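Side-chain contacts in enoyl-CoA hydratase/isomerase family protein (Mycobacterium tuberculosis, PDB 4FN7), which probably catalyses the hydration of unsaturated acyl-CoA thioesters in lipid metabolism, as a member of the crotonase superfamily: residues A36-A41 with A86-S91; A29-L34 with I76-G81; G60-K65 with G81-A86. All coordinates share one frame; numbering follows the deposited sequence. Where two conformers were deposited one is given.

Interaction 1. Residues A36-A41 with A86-S91; sequences AAIDNA and AYRLLS
I38 and L89 mark the closest backbone approach, 9.0 Å between their CA atoms, where the helical segments 36-41 and 86-90 run in nearly the same direction, their axes 23° apart. The gap is wide for packed helices, and long side chains span it. R88 crosses it: CG stands anti to the backbone N (chi1 -173°), and the chain continues fully extended, carrying the guanidinium to segment 36-41. NH2 of R88 forms a salt bridge with OD1 of D39 at 2.7 Å, and OD1 accepts with the lone pair directed away from the other carboxylate oxygen. NH1 of R88 adds a weak hydrogen bond to OD1 of D39 at 3.2 Å. Both nitrogens thus converge on a single oxygen, and the carboxylate and guanidinium planes are inclined at 46°. I38 lays CG2 over one guanidinium face, 3.5 Å from CZ of R88, giving the polar bridge an apolar flank, the two side chains running alongside in opposite senses. The other branch of I38 meets L89, with CD1 3.8 Å from CD2. N35 and D42, one turn to either side of D39, also bind the R88 guanidinium and hold it firmly in place. L89 rests on L49 and I51 of strand 48-52, while A37 and A41 turn to strand 5-10, so the helix pair joins over one face of the main sheet.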
loop_
_atom_site.group_PDB
_atom_site.type_symbol
_atom_site.label_atom_id
_atom_site.label_comp_id
_atom_site.label_asym_id
_atom_site.label_seq_id
_atom_site.Cartn_x
_atom_site.Cartn_y
_atom_site.Cartn_z
ATOM N N ALA A 36 14.561 -22.292 -19.576
ATOM C CA ALA A 36 14.290 -23.514 -20.332
ATOM C C ALA A 36 13.068 -24.242 -19.765
ATOM O O ALA A 36 12.250 -24.789 -20.509
ATOM C CB ALA A 36 15.508 -24.432 -20.326
ATOM N N ALA A 37 12.938 -24.246 -18.443
ATOM C CA ALA A 37 11.810 -24.906 -17.801
ATOM C C ALA A 37 10.507 -24.176 -18.108
ATOM O O ALA A 37 9.473 -24.807 -18.344
ATOM C CB ALA A 37 12.029 -24.988 -16.303
ATOM N N ILE A 38 10.540 -22.847 -18.087
ATOM C CA ILE A 38 9.342 -22.086 -18.420
ATOM C C ILE A 38 9.011 -22.279 -19.912
ATOM O O ILE A 38 7.837 -22.344 -20.278
ATOM C CB ILE A 38 9.457 -20.583 -18.039
ATOM C CG1 ILE A 38 9.789 -20.434 -16.549
ATOM C CG2 ILE A 38 8.162 -19.842 -18.393
ATOM C CD1 ILE A 38 10.295 -19.058 -16.155
ATOM N N ASP A 39 10.034 -22.381 -20.761
ATOM C CA ASP A 39 9.801 -22.732 -22.168
ATOM C C ASP A 39 9.022 -24.049 -22.272
ATOM O O ASP A 39 8.105 -24.165 -23.088
ATOM C CB ASP A 39 11.111 -22.890 -22.958
ATOM C CG ASP A 39 11.886 -21.596 -23.124
ATOM O OD1 ASP A 39 11.352 -20.492 -22.873
ATOM O OD2 ASP A 39 13.057 -21.704 -23.546
ATOM N N ASN A 40 9.408 -25.049 -21.476
ATOM C CA ASN A 40 8.672 -26.315 -21.455
ATOM C C ASN A 40 7.212 -26.101 -21.078
ATOM O O ASN A 40 6.307 -26.682 -21.684
ATOM C CB ASN A 40 9.285 -27.321 -20.477
ATOM C CG ASN A 40 10.639 -27.824 -20.912
ATOM O OD1 ASN A 40 11.004 -27.740 -22.081
ATOM N ND2 ASN A 40 11.398 -28.357 -19.959
ATOM N N ALA A 41 6.992 -25.284 -20.053
ATOM C CA ALA A 41 5.644 -24.979 -19.606
ATOM C C ALA A 41 4.853 -24.301 -20.712
ATOM O O ALA A 41 3.659 -24.563 -20.881
ATOM C CB ALA A 41 5.681 -24.100 -18.361
ATOM N N ALA A 86 12.077 -12.003 -14.052
ATOM C CA ALA A 86 11.004 -11.418 -13.260
ATOM C C ALA A 86 9.907 -10.848 -14.160
ATOM O O ALA A 86 8.725 -11.069 -13.925
ATOM C CB ALA A 86 11.552 -10.337 -12.326
ATOM N N TYR A 87 10.307 -10.118 -15.196
ATOM C CA TYR A 87 9.344 -9.572 -16.140
ATOM C C TYR A 87 8.527 -10.702 -16.783
ATOM O O TYR A 87 7.301 -10.618 -16.896
ATOM C CB TYR A 87 10.062 -8.748 -17.213
ATOM C CG TYR A 87 9.131 -8.002 -18.136
ATOM C CD1 TYR A 87 8.903 -6.641 -17.975
ATOM C CD2 TYR A 87 8.472 -8.660 -19.173
ATOM C CE1 TYR A 87 8.046 -5.951 -18.824
ATOM C CE2 TYR A 87 7.615 -7.982 -20.022
ATOM C CZ TYR A 87 7.404 -6.630 -19.844
ATOM O OH TYR A 87 6.544 -5.970 -20.692
ATOM N N ARG A 88 9.217 -11.759 -17.198
ATOM C CA ARG A 88 8.569 -12.904 -17.838
ATOM C C ARG A 88 7.514 -13.526 -16.930
ATOM O O ARG A 88 6.410 -13.849 -17.370
ATOM C CB ARG A 88 9.606 -13.957 -18.228
ATOM C CG ARG A 88 9.025 -15.094 -19.042
ATOM C CD ARG A 88 10.082 -16.102 -19.434
ATOM N NE ARG A 88 9.488 -17.123 -20.296
ATOM C CZ ARG A 88 10.122 -18.196 -20.754
ATOM N NH1 ARG A 88 11.386 -18.424 -20.430
ATOM N NH2 ARG A 88 9.472 -19.047 -21.531
ATOM N N LEU A 89 7.840 -13.679 -15.653
ATOM C CA LEU A 89 6.910 -14.300 -14.725
ATOM C C LEU A 89 5.759 -13.382 -14.319
ATOM O O LEU A 89 4.628 -13.836 -14.192
ATOM C CB LEU A 89 7.649 -14.835 -13.498
ATOM C CG LEU A 89 8.481 -16.084 -13.819
ATOM C CD1 LEU A 89 9.448 -16.391 -12.690
ATOM C CD2 LEU A 89 7.581 -17.289 -14.107
ATOM N N LEU A 90 6.041 -12.098 -14.105
ATOM C CA LEU A 90 4.992 -11.144 -13.752
ATOM C C LEU A 90 3.985 -10.973 -14.882
ATOM O O LEU A 90 2.834 -10.622 -14.641
ATOM C CB LEU A 90 5.597 -9.785 -13.397
ATOM C CG LEU A 90 6.134 -9.642 -11.966
ATOM C CD1 LEU A 90 6.965 -8.371 -11.823
ATOM C CD2 LEU A 90 5.018 -9.675 -10.931
ATOM N N SER A 91 4.425 -11.221 -16.115
ATOM C CA SER A 91 3.530 -11.074 -17.256
ATOM C C SER A 91 3.008 -12.421 -17.755
ATOM O O SER A 91 2.289 -12.486 -18.754
ATOM C CB SER A 91 4.226 -10.315 -18.385
ATOM O OG SER A 91 5.352 -11.029 -18.853
#

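Interaction 2. Residues A29-L34 with I76-G81; sequences AMQQAL and IDMLRG
Q31 lays its terminal carboxamide against the helical turn from M78 to G81, overlapping backbone far more than side chain. Its NE2 donates to O of M78 at 2.9 Å, and the bond is nearly straight, with an N-H...O angle of 167°. The acceptor lies in the plane of the Q31 amide, whereas the donor stands somewhat off the plane of the M78 carbonyl. With the chain extended beyond CG (chi2 -179°), the amide is carried across from helix 28-44 to helix 73-90. The other end of the amide comes up against G81, where OE1 of Q31 sits 3.1 Å from both CA and C of G81. Such an approach depends on the lack of a side chain on G81, since a CB there would run into OE1 of Q31. M78 contributes the start of its side chain, with CG 3.6 Å from NE2 of Q31 and the two chains crossing at about a right angle. Its sulfur end goes on to pack with F62 and with I66 and L67 of helix 64-69. NE2 of Q31 also donates to O of L26, in the loop before helix 28-44. One buried amide nitrogen therefore serves two main-chain carbonyls, and these bonds fix which way round the amide lies, tying helix 28-44 to helix 73-90 through a polar link.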
loop_
_atom_site.group_PDB
_atom_site.type_symbol
_atom_site.label_atom_id
_atom_site.label_comp_id
_atom_site.label_asym_id
_atom_site.label_seq_id
_atom_site.Cartn_x
_atom_site.Cartn_y
_atom_site.Cartn_z
ATOM N N ALA A 29 23.798 -19.964 -15.192
ATOM C CA ALA A 29 23.356 -21.341 -15.393
ATOM C C ALA A 29 21.937 -21.568 -14.867
ATOM O O ALA A 29 21.103 -22.192 -15.538
ATOM C CB ALA A 29 24.328 -22.310 -14.742
ATOM N N MET A 30 21.661 -21.062 -13.670
ATOM C CA MET A 30 20.339 -21.217 -13.076
ATOM C C MET A 30 19.294 -20.455 -13.884
ATOM O O MET A 30 18.182 -20.945 -14.098
ATOM C CB MET A 30 20.336 -20.753 -11.616
ATOM C CG MET A 30 18.971 -20.804 -10.947
ATOM S SD MET A 30 18.359 -22.484 -10.695
ATOM C CE MET A 30 19.142 -22.873 -9.131
ATOM N N GLN A 31 19.641 -19.256 -14.336
ATOM C CA GLN A 31 18.703 -18.471 -15.138
ATOM C C GLN A 31 18.386 -19.180 -16.453
ATOM O O GLN A 31 17.233 -19.223 -16.889
ATOM C CB GLN A 31 19.252 -17.073 -15.406
ATOM C CG GLN A 31 19.343 -16.197 -14.166
ATOM C CD GLN A 31 19.875 -14.824 -14.495
ATOM O OE1 GLN A 31 19.827 -14.394 -15.646
ATOM N NE2 GLN A 31 20.402 -14.129 -13.489
ATOM N N GLN A 32 19.413 -19.733 -17.090
ATOM C CA GLN A 32 19.206 -20.473 -18.320
ATOM C C GLN A 32 18.281 -21.666 -18.081
ATOM O O GLN A 32 17.363 -21.921 -18.868
ATOM C CB GLN A 32 20.548 -20.942 -18.877
ATOM C CG GLN A 32 20.438 -21.674 -20.197
ATOM C CD GLN A 32 21.782 -22.133 -20.713
ATOM O OE1 GLN A 32 22.792 -22.033 -20.016
ATOM N NE2 GLN A 32 21.805 -22.639 -21.940
ATOM N N ALA A 33 18.514 -22.391 -16.989
ATOM C CA ALA A 33 17.719 -23.574 -16.678
ATOM C C ALA A 33 16.278 -23.203 -16.351
ATOM O O ALA A 33 15.345 -23.898 -16.759
ATOM C CB ALA A 33 18.350 -24.358 -15.536
ATOM N N LEU A 34 16.092 -22.113 -15.613
ATOM C CA LEU A 34 14.747 -21.638 -15.306
ATOM C C LEU A 34 14.010 -21.226 -16.568
ATOM O O LEU A 34 12.842 -21.574 -16.752
ATOM C CB LEU A 34 14.795 -20.466 -14.331
ATOM C CG LEU A 34 14.998 -20.834 -12.864
ATOM C CD1 LEU A 34 15.253 -19.584 -12.045
ATOM C CD2 LEU A 34 13.802 -21.611 -12.320
ATOM N N ILE A 76 26.382 -7.152 -15.151
ATOM C CA ILE A 76 25.309 -6.535 -15.931
ATOM C C ILE A 76 24.430 -7.609 -16.564
ATOM O O ILE A 76 23.202 -7.563 -16.480
ATOM C CB ILE A 76 25.874 -5.627 -17.044
ATOM C CG1 ILE A 76 26.484 -4.360 -16.441
ATOM C CG2 ILE A 76 24.790 -5.259 -18.041
ATOM C CD1 ILE A 76 27.248 -3.501 -17.448
ATOM N N ASP A 77 25.064 -8.578 -17.211
ATOM C CA ASP A 77 24.325 -9.652 -17.866
ATOM C C ASP A 77 23.504 -10.476 -16.880
ATOM O O ASP A 77 22.369 -10.844 -17.174
ATOM C CB ASP A 77 25.280 -10.567 -18.635
ATOM C CG ASP A 77 25.907 -9.886 -19.836
ATOM O OD1 ASP A 77 25.387 -8.839 -20.273
ATOM O OD2 ASP A 77 26.919 -10.408 -20.352
ATOM N N MET A 78 24.078 -10.776 -15.715
ATOM C CA MET A 78 23.369 -11.555 -14.702
ATOM C C MET A 78 22.170 -10.787 -14.158
ATOM O O MET A 78 21.083 -11.348 -14.008
ATOM C CB MET A 78 24.300 -11.971 -13.560
ATOM C CG MET A 78 23.592 -12.739 -12.458
ATOM S SD MET A 78 24.716 -13.290 -11.168
ATOM C CE MET A 78 25.300 -11.703 -10.561
ATOM N N LEU A 79 22.356 -9.499 -13.880
ATOM C CA LEU A 79 21.258 -8.680 -13.385
ATOM C C LEU A 79 20.168 -8.525 -14.436
ATOM O O LEU A 79 18.992 -8.701 -14.138
ATOM C CB LEU A 79 21.757 -7.318 -12.908
ATOM C CG LEU A 79 22.034 -7.245 -11.400
ATOM C CD1 LEU A 79 23.042 -8.305 -10.973
ATOM C CD2 LEU A 79 22.502 -5.853 -11.017
ATOM N N ARG A 80 20.554 -8.222 -15.671
ATOM C CA ARG A 80 19.551 -8.116 -16.734
ATOM C C ARG A 80 18.759 -9.413 -16.880
ATOM O O ARG A 80 17.539 -9.389 -17.010
ATOM C CB ARG A 80 20.193 -7.734 -18.072
ATOM C CG ARG A 80 20.568 -6.266 -18.189
ATOM C CD ARG A 80 21.389 -6.003 -19.447
ATOM N NE ARG A 80 20.687 -6.404 -20.660
ATOM C CZ ARG A 80 19.880 -5.609 -21.356
ATOM N NH1 ARG A 80 19.670 -4.359 -20.961
ATOM N NH2 ARG A 80 19.284 -6.062 -22.450
ATOM N N GLY A 81 19.453 -10.548 -16.855
ATOM C CA GLY A 81 18.778 -11.827 -17.008
ATOM C C GLY A 81 17.809 -12.109 -15.875
ATOM O O GLY A 81 16.726 -12.662 -16.086
#

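Interaction 3. Residues G60-K65 with G81-A86; sequences GGFDLK and GGFELA
F62 presents the edge of its ring to the face of F83, a T-shaped pair whose planes stand 88° apart. The ring centroids lie 5.8 Å from each other, and the point of touch is CZ of F62, 4.1 Å from CZ of F83. The positively polarised rim of one ring thus meets the electron-rich face of the other, the usual basis of edge-to-face attraction. The same edge of F62 also reaches the helix backbone: CE2 lies 4.1 Å from CA of G82, where the absence of a side chain lets the ring come close to the turn. In F62, CG is anti to the carbonyl carbon (chi1 -72°), which sends the ring from the loop toward helix 73-90. In the crotonase fold, the loop equivalent to 60-63 supplies one of the backbone NH groups of the oxyanion hole that polarises the thioester carbonyl; segment 60-65 probably does the same here. G61 within it adopts backbone angles suited to glycine, and D63 follows as the N-cap of helix 64-69, with OD1 accepting from N of I66. The buried ring of F83 is enclosed by A140, A141 and I144 of helix 139-148, together with P138 and F110. M107, at the start of helix 107-112, touches both phenylalanines, while Q31 of helix 28-44 lies against F62.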
loop_
_atom_site.group_PDB
_atom_site.type_symbol
_atom_site.label_atom_id
_atom_site.label_comp_id
_atom_site.label_asym_id
_atom_site.label_seq_id
_atom_site.Cartn_x
_atom_site.Cartn_y
_atom_site.Cartn_z
ATOM N N GLY A 60 19.015 -17.932 -2.417
ATOM C CA GLY A 60 19.839 -16.967 -1.715
ATOM C C GLY A 60 20.172 -15.710 -2.498
ATOM O O GLY A 60 20.847 -14.834 -1.969
ATOM N N GLY A 61 19.719 -15.611 -3.747
ATOM C CA GLY A 61 19.923 -14.398 -4.524
ATOM C C GLY A 61 20.750 -14.614 -5.774
ATOM O O GLY A 61 20.827 -15.729 -6.268
ATOM N N PHE A 62 21.354 -13.552 -6.297
ATOM C CA PHE A 62 22.281 -13.687 -7.416
ATOM C C PHE A 62 23.518 -14.481 -7.006
ATOM O O PHE A 62 23.763 -14.707 -5.824
ATOM C CB PHE A 62 22.728 -12.316 -7.921
ATOM C CG PHE A 62 21.667 -11.550 -8.664
ATOM C CD1 PHE A 62 21.232 -10.311 -8.203
ATOM C CD2 PHE A 62 21.127 -12.046 -9.837
ATOM C CE1 PHE A 62 20.270 -9.591 -8.892
ATOM C CE2 PHE A 62 20.164 -11.329 -10.533
ATOM C CZ PHE A 62 19.737 -10.104 -10.060
ATOM N N ASP A 63 24.307 -14.882 -7.995
ATOM C CA ASP A 63 25.615 -15.471 -7.742
ATOM C C ASP A 63 26.501 -14.410 -7.111
ATOM O O ASP A 63 26.955 -13.494 -7.792
ATOM C CB ASP A 63 26.225 -15.961 -9.059
ATOM C CG ASP A 63 27.561 -16.648 -8.871
ATOM O OD1 ASP A 63 28.363 -16.190 -8.033
ATOM O OD2 ASP A 63 27.809 -17.648 -9.573
ATOM N N LEU A 64 26.745 -14.534 -5.809
ATOM C CA LEU A 64 27.503 -13.527 -5.074
ATOM C C LEU A 64 28.944 -13.417 -5.572
ATOM O O LEU A 64 29.525 -12.335 -5.572
ATOM C CB LEU A 64 27.482 -13.822 -3.571
ATOM C CG LEU A 64 28.069 -12.737 -2.664
ATOM C CD1 LEU A 64 27.298 -11.429 -2.810
ATOM C CD2 LEU A 64 28.091 -13.196 -1.211
ATOM N N LYS A 65 29.513 -14.539 -6.002
ATOM C CA LYS A 65 30.869 -14.543 -6.542
ATOM C C LYS A 65 30.978 -13.593 -7.732
ATOM O O LYS A 65 31.933 -12.827 -7.841
ATOM C CB LYS A 65 31.285 -15.959 -6.947
ATOM C CG LYS A 65 31.265 -16.960 -5.802
ATOM N N GLY A 81 19.453 -10.548 -16.855
ATOM C CA GLY A 81 18.778 -11.827 -17.008
ATOM C C GLY A 81 17.809 -12.109 -15.875
ATOM O O GLY A 81 16.726 -12.662 -16.086
ATOM N N GLY A 82 18.191 -11.724 -14.661
ATOM C CA GLY A 82 17.353 -11.954 -13.499
ATOM C C GLY A 82 16.092 -11.119 -13.574
ATOM O O GLY A 82 14.986 -11.594 -13.314
ATOM N N PHE A 83 16.253 -9.856 -13.936
ATOM C CA PHE A 83 15.097 -8.980 -14.016
ATOM C C PHE A 83 14.222 -9.267 -15.230
ATOM O O PHE A 83 13.012 -9.075 -15.178
ATOM C CB PHE A 83 15.531 -7.517 -13.922
ATOM C CG PHE A 83 16.210 -7.196 -12.625
ATOM C CD1 PHE A 83 15.640 -7.594 -11.429
ATOM C CD2 PHE A 83 17.432 -6.551 -12.600
ATOM C CE1 PHE A 83 16.259 -7.322 -10.218
ATOM C CE2 PHE A 83 18.059 -6.278 -11.393
ATOM C CZ PHE A 83 17.472 -6.667 -10.204
ATOM N N GLU A 84 14.826 -9.776 -16.301
ATOM C CA GLU A 84 14.047 -10.245 -17.445
ATOM C C GLU A 84 13.186 -11.455 -17.067
ATOM O O GLU A 84 12.031 -11.564 -17.481
ATOM C CB GLU A 84 14.958 -10.603 -18.619
ATOM C CG GLU A 84 14.193 -10.816 -19.906
ATOM C CD GLU A 84 13.519 -9.543 -20.369
ATOM O OE1 GLU A 84 14.218 -8.515 -20.480
ATOM O OE2 GLU A 84 12.295 -9.564 -20.612
ATOM N N LEU A 85 13.755 -12.364 -16.283
ATOM C CA LEU A 85 13.003 -13.492 -15.750
ATOM C C LEU A 85 11.830 -13.001 -14.893
ATOM O O LEU A 85 10.713 -13.510 -14.995
ATOM C CB LEU A 85 13.929 -14.393 -14.933
ATOM C CG LEU A 85 13.325 -15.674 -14.379
ATOM C CD1 LEU A 85 12.797 -16.541 -15.512
ATOM C CD2 LEU A 85 14.376 -16.419 -13.581
ATOM N N ALA A 86 12.077 -12.003 -14.052
ATOM C CA ALA A 86 11.004 -11.418 -13.260
ATOM C C ALA A 86 9.907 -10.848 -14.160
ATOM O O ALA A 86 8.725 -11.069 -13.925
ATOM C CB ALA A 86 11.552 -10.337 -12.326
#

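Overall arrangement
All three contacts converge on helix 73-90, which supplies 76-81, 81-86 and nearly all of 86-91, each sharing an end residue with the next. Helix 28-44 meets it twice, through 29-34 in interaction 2 and 36-41 in interaction 1, whose centres are 12 Å apart; interaction 3 brings in the loop leading to helix 64-69. Along the chain interaction 3 is nested inside the span closed by interaction 1, but crosses interaction 2. Interactions 2 and 3 have centres only 6 Å apart, whereas 14 Å separates interactions 1 and 3, which still touch through I38 and L85. Helix 73-90 thus joins the sheet-covering helix 28-44 to the loop that probably contributes to the oxyanion hole.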